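PDB 5HU4: cysteine protease from Listeria monocytogenes, which anchors surface proteins to the cell wall, cleaving their C-terminal sorting signal and passing the thioester-bound product on to the wall as a class A sortase transpeptidase. Local coordinates for residues A[17-22]-A[27-32]; A[33-38]-A[42-47]; A[80-85]-A[104-109]; A[109-114]-A[118-123]. All coordinates share one frame; numbering follows the deposited sequence.

Interaction 1 of 4, residues A[17-22]-A[27-32]; sequences LVFKGT and LLAGAT
Two backbone hydrogen bonds join Leu17 and Phe19 to Ala31 in a short parallel pairing. Ala31 N donates to Leu17 O at 3.0 Å, with a bent N-H...O angle of 135°, while Phe19 N reaches Ala31 O at 2.7 Å in a nearly straight bond. One residue, Ala31, thus serves both partners that flank Val18, as parallel strands require. CA-H...O contacts from Val18 to Ala31 O and from Thr32 to Phe19 O support the same register.

The aromatic contact lies just before strand 31-33. Ala29 CB sits over one face of the Phe19 ring, 3.9 Å from the centroid, a CH-pi contact made mainly with CE1 and CZ. Holding CG beside its own backbone N (chi1 -67°), Phe19 turns its ring back toward residues 29-30, and Ala31 O meets the ring at its edge. Gly30 suits its place because a beta carbon there would collide with Leu17 O and crowd Phe19 CE1.

Polar side chains close the other end. The hydroxyls of Thr22 and Thr32 approach to 2.8 Å as the two side chains cross at about a right angle, and Thr32 CB packs 3.4 Å from Gly21 O. Thr22 OG1 also bonds to Thr33 O, while Ala48 O on strand 44-48 competes for the one Thr32 hydroxyl proton.

Strands 14-19 and 31-33 of the sortase beta-barrel fold are therefore joined by backbone bonds, a ring contact and threonine hydroxyls; with Thr22 OG1 and Ala48 O as possible partners, the buried Thr32 hydroxyl does not lack a polar neighbour.

Interaction 2 of 4, residues A[33-38]-A[42-47]; sequences TMRSDQ and KGNYPL
Gln38 stands its amide nearly upright over the face of Tyr45 and beside Pro46, where the loop after strand 31-33 folds back over strand 44-48 of the sortase beta-barrel fold. Its NE2 lies 3.1 Å above the centre of the Tyr45 ring, with amide and ring planes 80° apart, and donates to Pro46 O at 2.9 Å from above that carbonyl's plane. Pro46 has no backbone N-H to donate, but its carbonyl accepts and its compact ring packs: CG lies 3.3 Å from Gln38 OE1 and near Met34 CB. Thr33 CG2 meets the phenol end of Tyr45, while Leu47 CD2 packs against the Thr33 backbone.

In the next shell, the loop's own backbone fixes the amide. Gln38 CG lies between its backbone N and carbonyl carbon (chi1 68°), and the extended chain beyond carries the amide to the strand. Met34 N and Arg35 N both donate to Gln38 OE1, gripping it twice while NE2 turns to the strand. Arg35 crosses Pro46 at about a right angle, and NH1 bonds to Ile98 O and, weakly, to Asn44 O. Asp37 grips this guanidinium side-on: OD1 takes NE, and OD2, in the guanidinium plane, forms a 2.9 Å salt bridge with Arg35 NH2.

Interaction 3 of 4, residues A[80-85]-A[104-109]; sequences YEYTVT and ARITLI
Tyr82 reaches from strand 78-91 across the interior of the sortase beta-barrel fold to Ile106 on strand 105-111; the two strands are not neighbours in the sheet, since strand 119-132 lies between them in its order. The contact is therefore made by the Tyr82 side chain, against Ile106 and the main chain before it. Tyr82 CB begins it, 3.7 Å from Ile106 CG2. With CG beside the backbone N (chi1 -61°), the ring is directed at the other strand, and CG itself comes within 3.5 Å of the same methyl. Farther out, the ring lies flat against the isoleucine: Ile106 CB stands over its centre, 3.7 Å from the centroid and only 8° off the normal, a CH-pi contact. The branching of isoleucine at CB suits this, since CB and CG2 together cover the ring face. Along one side of the ring, CD2 lies beside Ile106 N, and CE2 approaches Arg105 C at 3.4 Å, touching main chain.

Tyrosine suits the site by giving a flat apolar face to Ile106 and a hydroxyl to polar groups. Its OH bonds to Gly41 N, and a water lies 2.6 Å from Tyr82 OH and 2.8 Å from Arg105 O, linking the two.

Interaction 4 of 4, residues A[109-114]-A[118-123]; sequences ITCDKP and TKRFVA
Cys111 and Arg120 meet through their torsions: SG lies beside the backbone N of Cys111 (chi1 -51°), while the arginine chain bends at chi2 (-73°) and folds its guanidinium back over the sulfur. Cys111 SG consequently stands over the centre of the guanidinium, 3.9 Å above its plane and 4.0 Å from Arg120 CZ. In this face-on contact NH1 and NH2 are directed elsewhere: NH1 bonds to Lys119 O and Thr117 O, and NH2 forms a salt bridge with Glu92, which together fix the rotation of the group.

The backbones beneath form a beta hairpin of strands 105-111 and 119-132. Thr110 and Phe121 make a hydrogen-bonded pair, with Thr110 N to Phe121 O at 3.1 Å and Phe121 N to Thr110 O at 2.7 Å. Beyond it Cys111 and Arg120 form a non-hydrogen-bonded pair; their side chains diverge at CB, and the bend at chi2 brings the guanidinium back to SG. Thr110 CG2 packs on Phe121 CB, and its hydroxyl bonds to Gly49 O.

Toward the turn, Asp112 N donates weakly to Lys119 O. The Asp112 side chain runs alongside that of Lys119, OD1 lying 3.5 Å from Lys119 CB. Aspartate, short and with its carboxylate near its own backbone, suits accepting from Thr117 OG1.

Cys111 forms the acyl-thioester intermediate, and the side chain of His50, the proton donor/acceptor, is about 5 Å from that of Cys111. Arg120 is probably the arginine of the Cys-His-Arg set found in sortases; its guanidinium face, set against the nucleophilic sulfur, is consistent with a role in catalysis.

In the fold
Three of the contacts follow neighbouring strands or the loops at their ends: interaction 1 joins 14-19 to 31-33, interaction 2 folds the next loop onto 44-48, and interaction 4 closes the 105-111/119-132 hairpin. Interaction 3 instead spans strands that do not adjoin, and shares Ile109 with interaction 4. Interaction 2 is the buried one; the others are partly buried. Chemistry follows place: backbone bonds between paired strands in 1, amide-centred polar packing under a loop in 2, an apolar CH-pi contact in 3, away from the active site, and a guanidinium-sulfur contact at the catalytic cysteine in 4. Interactions 1 and 2 meet at Thr33, whose OG1 accepts from Gly21 N, and interactions 2 and 3 at Asn44 and Thr107.

Interaction 1 of 4, residues A[17-22]-A[27-32]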
loop_
_atom_site.group_PDB
_atom_site.type_symbol
_atom_site.label_atom_id
_atom_site.label_comp_id
_atom_site.label_asym_id
_atom_site.label_seq_id
_atom_site.Cartn_x
_atom_site.Cartn_y
_atom_site.Cartn_z
ATOM N N LEU A 17 -7.224 -4.305 4.321
ATOM C CA LEU A 17 -7.121 -3.603 5.592
ATOM C C LEU A 17 -5.661 -3.267 5.866
ATOM O O LEU A 17 -4.764 -4.011 5.473
ATOM C CB LEU A 17 -7.693 -4.451 6.731
ATOM C CG LEU A 17 -9.191 -4.756 6.694
ATOM C CD1 LEU A 17 -9.565 -5.705 7.821
ATOM C CD2 LEU A 17 -10.003 -3.474 6.780
ATOM N N VAL A 18 -5.422 -2.143 6.532
ATOM C CA VAL A 18 -4.062 -1.751 6.879
ATOM C C VAL A 18 -3.781 -2.042 8.349
ATOM O O VAL A 18 -4.532 -1.626 9.230
ATOM C CB VAL A 18 -3.806 -0.260 6.595
ATOM C CG1 VAL A 18 -2.347 0.081 6.855
ATOM C CG2 VAL A 18 -4.179 0.075 5.160
ATOM N N PHE A 19 -2.697 -2.767 8.603
ATOM C CA PHE A 19 -2.316 -3.127 9.963
ATOM C C PHE A 19 -1.079 -2.355 10.398
ATOM O O PHE A 19 -0.266 -1.945 9.571
ATOM C CB PHE A 19 -2.063 -4.632 10.070
ATOM C CG PHE A 19 -3.296 -5.468 9.878
ATOM C CD1 PHE A 19 -3.742 -5.787 8.606
ATOM C CD2 PHE A 19 -4.006 -5.939 10.971
ATOM C CE1 PHE A 19 -4.878 -6.552 8.425
ATOM C CE2 PHE A 19 -5.142 -6.709 10.797
ATOM C CZ PHE A 19 -5.578 -7.015 9.522
ATOM N N LYS A 20 -0.943 -2.158 11.704
ATOM C CA LYS A 20 0.203 -1.447 12.249
ATOM C C LYS A 20 1.339 -2.419 12.551
ATOM O O LYS A 20 1.222 -3.267 13.435
ATOM C CB LYS A 20 -0.196 -0.677 13.511
ATOM C CG LYS A 20 0.579 0.611 13.730
ATOM C CD LYS A 20 0.076 1.348 14.961
ATOM C CE LYS A 20 0.384 2.835 14.884
ATOM N NZ LYS A 20 -0.308 3.600 15.959
ATOM N N GLY A 21 2.431 -2.297 11.804
ATOM C CA GLY A 21 3.598 -3.133 12.017
ATOM C C GLY A 21 3.676 -4.327 11.086
ATOM O O GLY A 21 2.689 -5.031 10.872
ATOM N N THR A 22 4.863 -4.554 10.531
ATOM C CA THR A 22 5.102 -5.704 9.668
ATOM C C THR A 22 5.706 -6.852 10.471
ATOM O O THR A 22 6.915 -6.898 10.698
ATOM C CB THR A 22 6.038 -5.349 8.496
ATOM O OG1 THR A 22 5.453 -4.300 7.718
ATOM C CG2 THR A 22 6.268 -6.563 7.607
ATOM N N LEU A 27 1.343 -11.130 8.426
ATOM C CA LEU A 27 1.853 -11.423 7.088
ATOM C C LEU A 27 0.758 -11.640 6.041
ATOM O O LEU A 27 0.854 -11.131 4.925
ATOM C CB LEU A 27 2.763 -12.652 7.133
ATOM N N LEU A 28 -0.280 -12.388 6.404
ATOM C CA LEU A 28 -1.334 -12.732 5.454
ATOM C C LEU A 28 -2.642 -11.996 5.737
ATOM O O LEU A 28 -3.662 -12.265 5.103
ATOM C CB LEU A 28 -1.585 -14.243 5.465
ATOM C CG LEU A 28 -0.471 -15.170 4.968
ATOM C CD1 LEU A 28 -1.056 -16.479 4.457
ATOM C CD2 LEU A 28 0.369 -14.502 3.889
ATOM N N ALA A 29 -2.611 -11.066 6.684
ATOM C CA ALA A 29 -3.822 -10.363 7.095
ATOM C C ALA A 29 -4.186 -9.235 6.129
ATOM O O ALA A 29 -5.357 -9.042 5.799
ATOM C CB ALA A 29 -3.659 -9.820 8.506
ATOM N N GLY A 30 -3.178 -8.496 5.676
ATOM C CA GLY A 30 -3.389 -7.392 4.759
ATOM C C GLY A 30 -2.121 -6.582 4.569
ATOM O O GLY A 30 -1.017 -7.114 4.677
ATOM N N ALA A 31 -2.277 -5.293 4.280
ATOM C CA ALA A 31 -1.130 -4.402 4.154
ATOM C C ALA A 31 -0.624 -4.010 5.538
ATOM O O ALA A 31 -1.410 -3.867 6.475
ATOM C CB ALA A 31 -1.495 -3.168 3.345
ATOM N N THR A 32 0.689 -3.844 5.668
ATOM C CA THR A 32 1.290 -3.549 6.964
ATOM C C THR A 32 2.250 -2.364 6.906
ATOM O O THR A 32 3.090 -2.275 6.009
ATOM C CB THR A 32 2.052 -4.769 7.518
ATOM O OG1 THR A 32 3.073 -5.160 6.591
ATOM C CG2 THR A 32 1.104 -5.939 7.740
#

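Interaction 2 of 4, residues A[33-38]-A[42-47]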
loop_
_atom_site.group_PDB
_atom_site.type_symbol
_atom_site.label_atom_id
_atom_site.label_comp_id
_atom_site.label_asym_id
_atom_site.label_seq_id
_atom_site.Cartn_x
_atom_site.Cartn_y
_atom_site.Cartn_z
ATOM N N THR A 33 2.117 -1.458 7.870
ATOM C CA THR A 33 3.028 -0.327 8.002
ATOM C C THR A 33 4.442 -0.823 8.286
ATOM O O THR A 33 4.621 -1.894 8.868
ATOM C CB THR A 33 2.586 0.630 9.122
ATOM O OG1 THR A 33 2.645 -0.050 10.383
ATOM C CG2 THR A 33 1.165 1.116 8.878
ATOM N N MET A 34 5.442 -0.047 7.880
ATOM C CA MET A 34 6.827 -0.495 7.978
ATOM C C MET A 34 7.676 0.376 8.903
ATOM O O MET A 34 8.773 -0.018 9.300
ATOM C CB MET A 34 7.453 -0.556 6.585
ATOM C CG MET A 34 6.841 -1.633 5.704
ATOM S SD MET A 34 7.624 -1.766 4.089
ATOM C CE MET A 34 8.680 -3.187 4.352
ATOM N N ARG A 35 7.173 1.559 9.241
ATOM C CA ARG A 35 7.811 2.384 10.260
ATOM C C ARG A 35 6.812 2.738 11.353
ATOM O O ARG A 35 5.628 2.937 11.085
ATOM C CB ARG A 35 8.401 3.663 9.660
ATOM C CG ARG A 35 9.268 3.456 8.432
ATOM C CD ARG A 35 10.155 4.669 8.180
ATOM N NE ARG A 35 9.482 5.917 8.527
ATOM C CZ ARG A 35 8.744 6.630 7.682
ATOM N NH1 ARG A 35 8.583 6.220 6.432
ATOM N NH2 ARG A 35 8.168 7.751 8.088
ATOM N N SER A 36 7.298 2.815 12.587
ATOM C CA SER A 36 6.453 3.130 13.731
ATOM C C SER A 36 5.911 4.556 13.665
ATOM O O SER A 36 4.897 4.874 14.287
ATOM C CB SER A 36 7.232 2.934 15.035
ATOM O OG SER A 36 8.285 3.878 15.142
ATOM N N ASP A 37 6.582 5.404 12.893
ATOM C CA ASP A 37 6.321 6.839 12.920
ATOM C C ASP A 37 5.485 7.355 11.749
ATOM O O ASP A 37 4.999 8.486 11.790
ATOM C CB ASP A 37 7.644 7.600 12.952
ATOM C CG ASP A 37 8.381 7.543 11.627
ATOM O OD1 ASP A 37 9.048 6.521 11.355
ATOM O OD2 ASP A 37 8.284 8.520 10.855
ATOM N N GLN A 38 5.323 6.540 10.710
ATOM C CA GLN A 38 4.693 7.005 9.475
ATOM C C GLN A 38 3.250 7.468 9.684
ATOM O O GLN A 38 2.502 6.892 10.475
ATOM C CB GLN A 38 4.748 5.914 8.401
ATOM C CG GLN A 38 3.898 4.685 8.680
ATOM C CD GLN A 38 4.136 3.579 7.668
ATOM O OE1 GLN A 38 5.169 2.908 7.696
ATOM N NE2 GLN A 38 3.183 3.390 6.761
ATOM N N LYS A 42 1.133 12.186 4.861
ATOM C CA LYS A 42 2.315 12.969 5.202
ATOM C C LYS A 42 3.594 12.164 4.997
ATOM O O LYS A 42 3.678 11.003 5.399
ATOM C CB LYS A 42 2.231 13.459 6.649
ATOM N N GLY A 43 4.585 12.793 4.372
ATOM C CA GLY A 43 5.862 12.154 4.110
ATOM C C GLY A 43 5.711 10.890 3.289
ATOM O O GLY A 43 4.878 10.821 2.385
ATOM N N ASN A 44 6.516 9.884 3.604
ATOM C CA ASN A 44 6.390 8.586 2.959
ATOM C C ASN A 44 5.587 7.626 3.826
ATOM O O ASN A 44 5.827 7.513 5.027
ATOM C CB ASN A 44 7.767 7.995 2.654
ATOM C CG ASN A 44 7.684 6.677 1.906
ATOM O OD1 ASN A 44 6.677 6.378 1.263
ATOM N ND2 ASN A 44 8.742 5.882 1.988
ATOM N N TYR A 45 4.628 6.944 3.211
ATOM C CA TYR A 45 3.821 5.957 3.916
ATOM C C TYR A 45 4.045 4.574 3.315
ATOM O O TYR A 45 3.256 4.117 2.489
ATOM C CB TYR A 45 2.339 6.333 3.858
ATOM C CG TYR A 45 1.481 5.608 4.872
ATOM C CD1 TYR A 45 1.370 6.075 6.175
ATOM C CD2 TYR A 45 0.782 4.460 4.526
ATOM C CE1 TYR A 45 0.586 5.417 7.106
ATOM C CE2 TYR A 45 -0.002 3.796 5.449
ATOM C CZ TYR A 45 -0.097 4.278 6.737
ATOM O OH TYR A 45 -0.879 3.618 7.656
ATOM N N PRO A 46 5.132 3.904 3.728
ATOM C CA PRO A 46 5.478 2.587 3.183
ATOM C C PRO A 46 4.557 1.485 3.694
ATOM O O PRO A 46 4.261 1.425 4.888
ATOM C CB PRO A 46 6.911 2.374 3.672
ATOM C CG PRO A 46 6.987 3.149 4.936
ATOM C CD PRO A 46 6.103 4.352 4.742
ATOM N N LEU A 47 4.106 0.627 2.785
ATOM C CA LEU A 47 3.248 -0.494 3.144
ATOM C C LEU A 47 3.758 -1.784 2.520
ATOM O O LEU A 47 4.095 -1.821 1.337
ATOM C CB LEU A 47 1.803 -0.234 2.707
ATOM C CG LEU A 47 1.028 0.822 3.493
ATOM C CD1 LEU A 47 -0.270 1.178 2.783
ATOM C CD2 LEU A 47 0.758 0.332 4.905
#

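Interaction 3 of 4, residues A[80-85]-A[104-109]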
loop_
_atom_site.group_PDB
_atom_site.type_symbol
_atom_site.label_atom_id
_atom_site.label_comp_id
_atom_site.label_asym_id
_atom_site.label_seq_id
_atom_site.Cartn_x
_atom_site.Cartn_y
_atom_site.Cartn_z
ATOM N N TYR A 80 -7.168 9.659 1.380
ATOM C CA TYR A 80 -5.913 10.111 0.791
ATOM C C TYR A 80 -5.707 9.490 -0.585
ATOM O O TYR A 80 -5.572 8.272 -0.712
ATOM C CB TYR A 80 -4.737 9.771 1.707
ATOM C CG TYR A 80 -4.915 10.255 3.129
ATOM C CD1 TYR A 80 -5.487 9.436 4.096
ATOM C CD2 TYR A 80 -4.521 11.532 3.503
ATOM C CE1 TYR A 80 -5.653 9.876 5.396
ATOM C CE2 TYR A 80 -4.684 11.981 4.801
ATOM C CZ TYR A 80 -5.250 11.148 5.743
ATOM O OH TYR A 80 -5.416 11.587 7.036
ATOM N N GLU A 81 -5.681 10.333 -1.613
ATOM C CA GLU A 81 -5.539 9.855 -2.982
ATOM C C GLU A 81 -4.125 10.055 -3.512
ATOM O O GLU A 81 -3.634 11.181 -3.605
ATOM C CB GLU A 81 -6.544 10.557 -3.899
ATOM C CG GLU A 81 -6.374 10.227 -5.374
ATOM C CD GLU A 81 -7.529 10.728 -6.222
ATOM O OE1 GLU A 81 -8.521 11.222 -5.645
ATOM O OE2 GLU A 81 -7.444 10.628 -7.464
ATOM N N TYR A 82 -3.475 8.948 -3.857
ATOM C CA TYR A 82 -2.149 8.988 -4.457
ATOM C C TYR A 82 -2.220 8.603 -5.931
ATOM O O TYR A 82 -3.180 7.966 -6.369
ATOM C CB TYR A 82 -1.187 8.052 -3.721
ATOM C CG TYR A 82 -0.971 8.379 -2.259
ATOM C CD1 TYR A 82 -1.879 7.969 -1.291
ATOM C CD2 TYR A 82 0.153 9.083 -1.844
ATOM C CE1 TYR A 82 -1.679 8.259 0.046
ATOM C CE2 TYR A 82 0.360 9.378 -0.510
ATOM C CZ TYR A 82 -0.559 8.962 0.431
ATOM O OH TYR A 82 -0.356 9.254 1.760
ATOM N N THR A 83 -1.202 8.989 -6.692
ATOM C CA THR A 83 -1.105 8.605 -8.094
ATOM C C THR A 83 0.254 7.974 -8.369
ATOM O O THR A 83 1.290 8.605 -8.157
ATOM C CB THR A 83 -1.313 9.805 -9.033
ATOM O OG1 THR A 83 -2.658 10.286 -8.906
ATOM C CG2 THR A 83 -1.063 9.401 -10.478
ATOM N N VAL A 84 0.240 6.728 -8.834
ATOM C CA VAL A 84 1.465 5.989 -9.129
ATOM C C VAL A 84 2.358 6.752 -10.101
ATOM O O VAL A 84 1.929 7.113 -11.195
ATOM C CB VAL A 84 1.153 4.598 -9.717
ATOM C CG1 VAL A 84 2.437 3.891 -10.125
ATOM C CG2 VAL A 84 0.367 3.762 -8.719
ATOM N N THR A 85 3.599 7.000 -9.694
ATOM C CA THR A 85 4.534 7.748 -10.526
ATOM C C THR A 85 5.765 6.924 -10.890
ATOM O O THR A 85 6.455 7.229 -11.861
ATOM C CB THR A 85 4.988 9.045 -9.832
ATOM O OG1 THR A 85 5.571 8.735 -8.560
ATOM C CG2 THR A 85 3.810 9.983 -9.631
ATOM N N ALA A 104 4.842 14.219 -0.009
ATOM C CA ALA A 104 3.846 13.267 0.462
ATOM C C ALA A 104 3.706 12.131 -0.547
ATOM O O ALA A 104 3.344 12.359 -1.702
ATOM C CB ALA A 104 2.512 13.953 0.688
ATOM N N ARG A 105 4.003 10.912 -0.111
ATOM C CA ARG A 105 3.989 9.766 -1.013
ATOM C C ARG A 105 3.590 8.475 -0.311
ATOM O O ARG A 105 3.677 8.365 0.913
ATOM C CB ARG A 105 5.363 9.584 -1.657
ATOM C CG ARG A 105 6.466 9.305 -0.651
ATOM C CD ARG A 105 7.695 8.711 -1.315
ATOM N NE ARG A 105 8.291 9.621 -2.287
ATOM C CZ ARG A 105 9.214 9.262 -3.173
ATOM N NH1 ARG A 105 9.648 8.009 -3.208
ATOM N NH2 ARG A 105 9.702 10.155 -4.022
ATOM N N ILE A 106 3.152 7.498 -1.101
ATOM C CA ILE A 106 2.895 6.157 -0.595
ATOM C C ILE A 106 3.837 5.178 -1.293
ATOM O O ILE A 106 4.149 5.334 -2.475
ATOM C CB ILE A 106 1.418 5.736 -0.798
ATOM C CG1 ILE A 106 1.106 4.459 -0.013
ATOM C CG2 ILE A 106 1.091 5.568 -2.277
ATOM C CD1 ILE A 106 -0.339 4.020 -0.108
ATOM N N THR A 107 4.313 4.185 -0.551
ATOM C CA THR A 107 5.263 3.222 -1.092
ATOM C C THR A 107 4.793 1.791 -0.863
ATOM O O THR A 107 4.841 1.283 0.256
ATOM C CB THR A 107 6.661 3.403 -0.470
ATOM O OG1 THR A 107 7.094 4.758 -0.651
ATOM C CG2 THR A 107 7.661 2.462 -1.122
ATOM N N LEU A 108 4.339 1.146 -1.932
ATOM C CA LEU A 108 3.843 -0.222 -1.846
ATOM C C LEU A 108 4.957 -1.220 -2.143
ATOM O O LEU A 108 5.623 -1.130 -3.175
ATOM C CB LEU A 108 2.671 -0.431 -2.806
ATOM C CG LEU A 108 1.526 0.577 -2.681
ATOM C CD1 LEU A 108 0.325 0.132 -3.500
ATOM C CD2 LEU A 108 1.146 0.775 -1.223
ATOM N N ILE A 109 5.154 -2.169 -1.234
ATOM C CA ILE A 109 6.252 -3.121 -1.356
ATOM C C ILE A 109 5.773 -4.567 -1.277
ATOM O O ILE A 109 5.057 -4.948 -0.349
ATOM C CB ILE A 109 7.315 -2.891 -0.262
ATOM C CG1 ILE A 109 7.787 -1.435 -0.273
ATOM C CG2 ILE A 109 8.491 -3.841 -0.449
ATOM C CD1 ILE A 109 8.833 -1.125 0.770
HETATM O O HOH W 1 1.999 9.863 2.602
#

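Interaction 4 of 4, residues A[109-114]-A[118-123]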
loop_
_atom_site.group_PDB
_atom_site.type_symbol
_atom_site.label_atom_id
_atom_site.label_comp_id
_atom_site.label_asym_id
_atom_site.label_seq_id
_atom_site.Cartn_x
_atom_site.Cartn_y
_atom_site.Cartn_z
ATOM N N ILE A 109 5.154 -2.169 -1.234
ATOM C CA ILE A 109 6.252 -3.121 -1.356
ATOM C C ILE A 109 5.773 -4.567 -1.277
ATOM O O ILE A 109 5.057 -4.948 -0.349
ATOM C CB ILE A 109 7.315 -2.891 -0.262
ATOM C CG1 ILE A 109 7.787 -1.435 -0.273
ATOM C CG2 ILE A 109 8.491 -3.841 -0.449
ATOM C CD1 ILE A 109 8.833 -1.125 0.770
ATOM N N THR A 110 6.175 -5.367 -2.260
ATOM C CA THR A 110 5.869 -6.791 -2.267
ATOM C C THR A 110 6.989 -7.572 -2.946
ATOM O O THR A 110 7.800 -7.001 -3.676
ATOM C CB THR A 110 4.535 -7.086 -2.981
ATOM O OG1 THR A 110 4.108 -8.420 -2.675
ATOM C CG2 THR A 110 4.678 -6.929 -4.489
ATOM N N CYS A 111 7.036 -8.875 -2.693
ATOM C CA CYS A 111 8.009 -9.737 -3.352
ATOM C C CYS A 111 7.667 -9.847 -4.833
ATOM O O CYS A 111 6.495 -9.798 -5.206
ATOM C CB CYS A 111 8.038 -11.122 -2.701
ATOM S SG CYS A 111 8.221 -11.098 -0.901
ATOM N N ASP A 112 8.685 -9.986 -5.676
ATOM C CA ASP A 112 8.455 -10.065 -7.113
ATOM C C ASP A 112 8.003 -11.466 -7.519
ATOM O O ASP A 112 7.586 -11.688 -8.657
ATOM C CB ASP A 112 9.713 -9.662 -7.887
ATOM C CG ASP A 112 10.795 -10.721 -7.842
ATOM O OD1 ASP A 112 11.046 -11.276 -6.751
ATOM O OD2 ASP A 112 11.398 -11.000 -8.899
ATOM N N LYS A 113 8.096 -12.407 -6.582
ATOM C CA LYS A 113 7.644 -13.780 -6.801
ATOM C C LYS A 113 6.908 -14.304 -5.569
ATOM O O LYS A 113 7.108 -13.798 -4.465
ATOM C CB LYS A 113 8.823 -14.706 -7.132
ATOM C CG LYS A 113 9.925 -14.083 -7.972
ATOM C CD LYS A 113 11.116 -15.017 -8.109
ATOM C CE LYS A 113 11.079 -15.763 -9.432
ATOM N NZ LYS A 113 10.958 -14.829 -10.586
ATOM N N PRO A 114 6.045 -15.317 -5.753
ATOM C CA PRO A 114 5.422 -15.981 -4.604
ATOM C C PRO A 114 6.373 -16.954 -3.909
ATOM O O PRO A 114 6.118 -17.366 -2.777
ATOM C CB PRO A 114 4.240 -16.726 -5.228
ATOM C CG PRO A 114 4.659 -16.972 -6.631
ATOM C CD PRO A 114 5.471 -15.775 -7.032
ATOM N N THR A 118 15.015 -12.538 -3.091
ATOM C CA THR A 118 15.683 -11.405 -2.469
ATOM C C THR A 118 15.299 -10.116 -3.183
ATOM O O THR A 118 15.823 -9.046 -2.878
ATOM C CB THR A 118 17.213 -11.561 -2.495
ATOM O OG1 THR A 118 17.663 -11.640 -3.854
ATOM C CG2 THR A 118 17.628 -12.821 -1.753
ATOM N N LYS A 119 14.383 -10.227 -4.138
ATOM C CA LYS A 119 13.974 -9.081 -4.938
ATOM C C LYS A 119 12.572 -8.605 -4.571
ATOM O O LYS A 119 11.688 -9.407 -4.271
ATOM C CB LYS A 119 14.047 -9.424 -6.429
ATOM C CG LYS A 119 15.466 -9.624 -6.955
ATOM C CD LYS A 119 16.475 -8.792 -6.166
ATOM C CE LYS A 119 17.884 -8.931 -6.727
ATOM N NZ LYS A 119 18.000 -8.405 -8.117
ATOM N N ARG A 120 12.384 -7.290 -4.593
ATOM C CA ARG A 120 11.106 -6.688 -4.237
ATOM C C ARG A 120 10.572 -5.825 -5.371
ATOM O O ARG A 120 11.337 -5.137 -6.048
ATOM C CB ARG A 120 11.245 -5.839 -2.971
ATOM C CG ARG A 120 11.733 -6.595 -1.749
ATOM C CD ARG A 120 10.657 -7.511 -1.198
ATOM N NE ARG A 120 11.162 -8.343 -0.110
ATOM C CZ ARG A 120 11.788 -9.501 -0.285
ATOM N NH1 ARG A 120 11.986 -9.975 -1.509
ATOM N NH2 ARG A 120 12.214 -10.191 0.764
ATOM N N PHE A 121 9.259 -5.862 -5.579
ATOM C CA PHE A 121 8.622 -4.928 -6.498
ATOM C C PHE A 121 8.119 -3.728 -5.709
ATOM O O PHE A 121 7.481 -3.885 -4.666
ATOM C CB PHE A 121 7.473 -5.589 -7.262
ATOM C CG PHE A 121 6.803 -4.678 -8.256
ATOM C CD1 PHE A 121 5.708 -3.910 -7.888
ATOM C CD2 PHE A 121 7.271 -4.586 -9.558
ATOM C CE1 PHE A 121 5.094 -3.069 -8.800
ATOM C CE2 PHE A 121 6.658 -3.748 -10.472
ATOM C CZ PHE A 121 5.569 -2.990 -10.092
ATOM N N VAL A 122 8.411 -2.530 -6.205
ATOM C CA VAL A 122 8.038 -1.309 -5.504
ATOM C C VAL A 122 7.190 -0.392 -6.379
ATOM O O VAL A 122 7.514 -0.154 -7.543
ATOM C CB VAL A 122 9.281 -0.535 -5.026
ATOM C CG1 VAL A 122 8.871 0.674 -4.202
ATOM C CG2 VAL A 122 10.189 -1.443 -4.215
ATOM N N ALA A 123 6.102 0.113 -5.808
ATOM C CA ALA A 123 5.258 1.088 -6.486
ATOM C C ALA A 123 5.133 2.350 -5.637
ATOM O O ALA A 123 4.656 2.301 -4.501
ATOM C CB ALA A 123 3.886 0.499 -6.774
#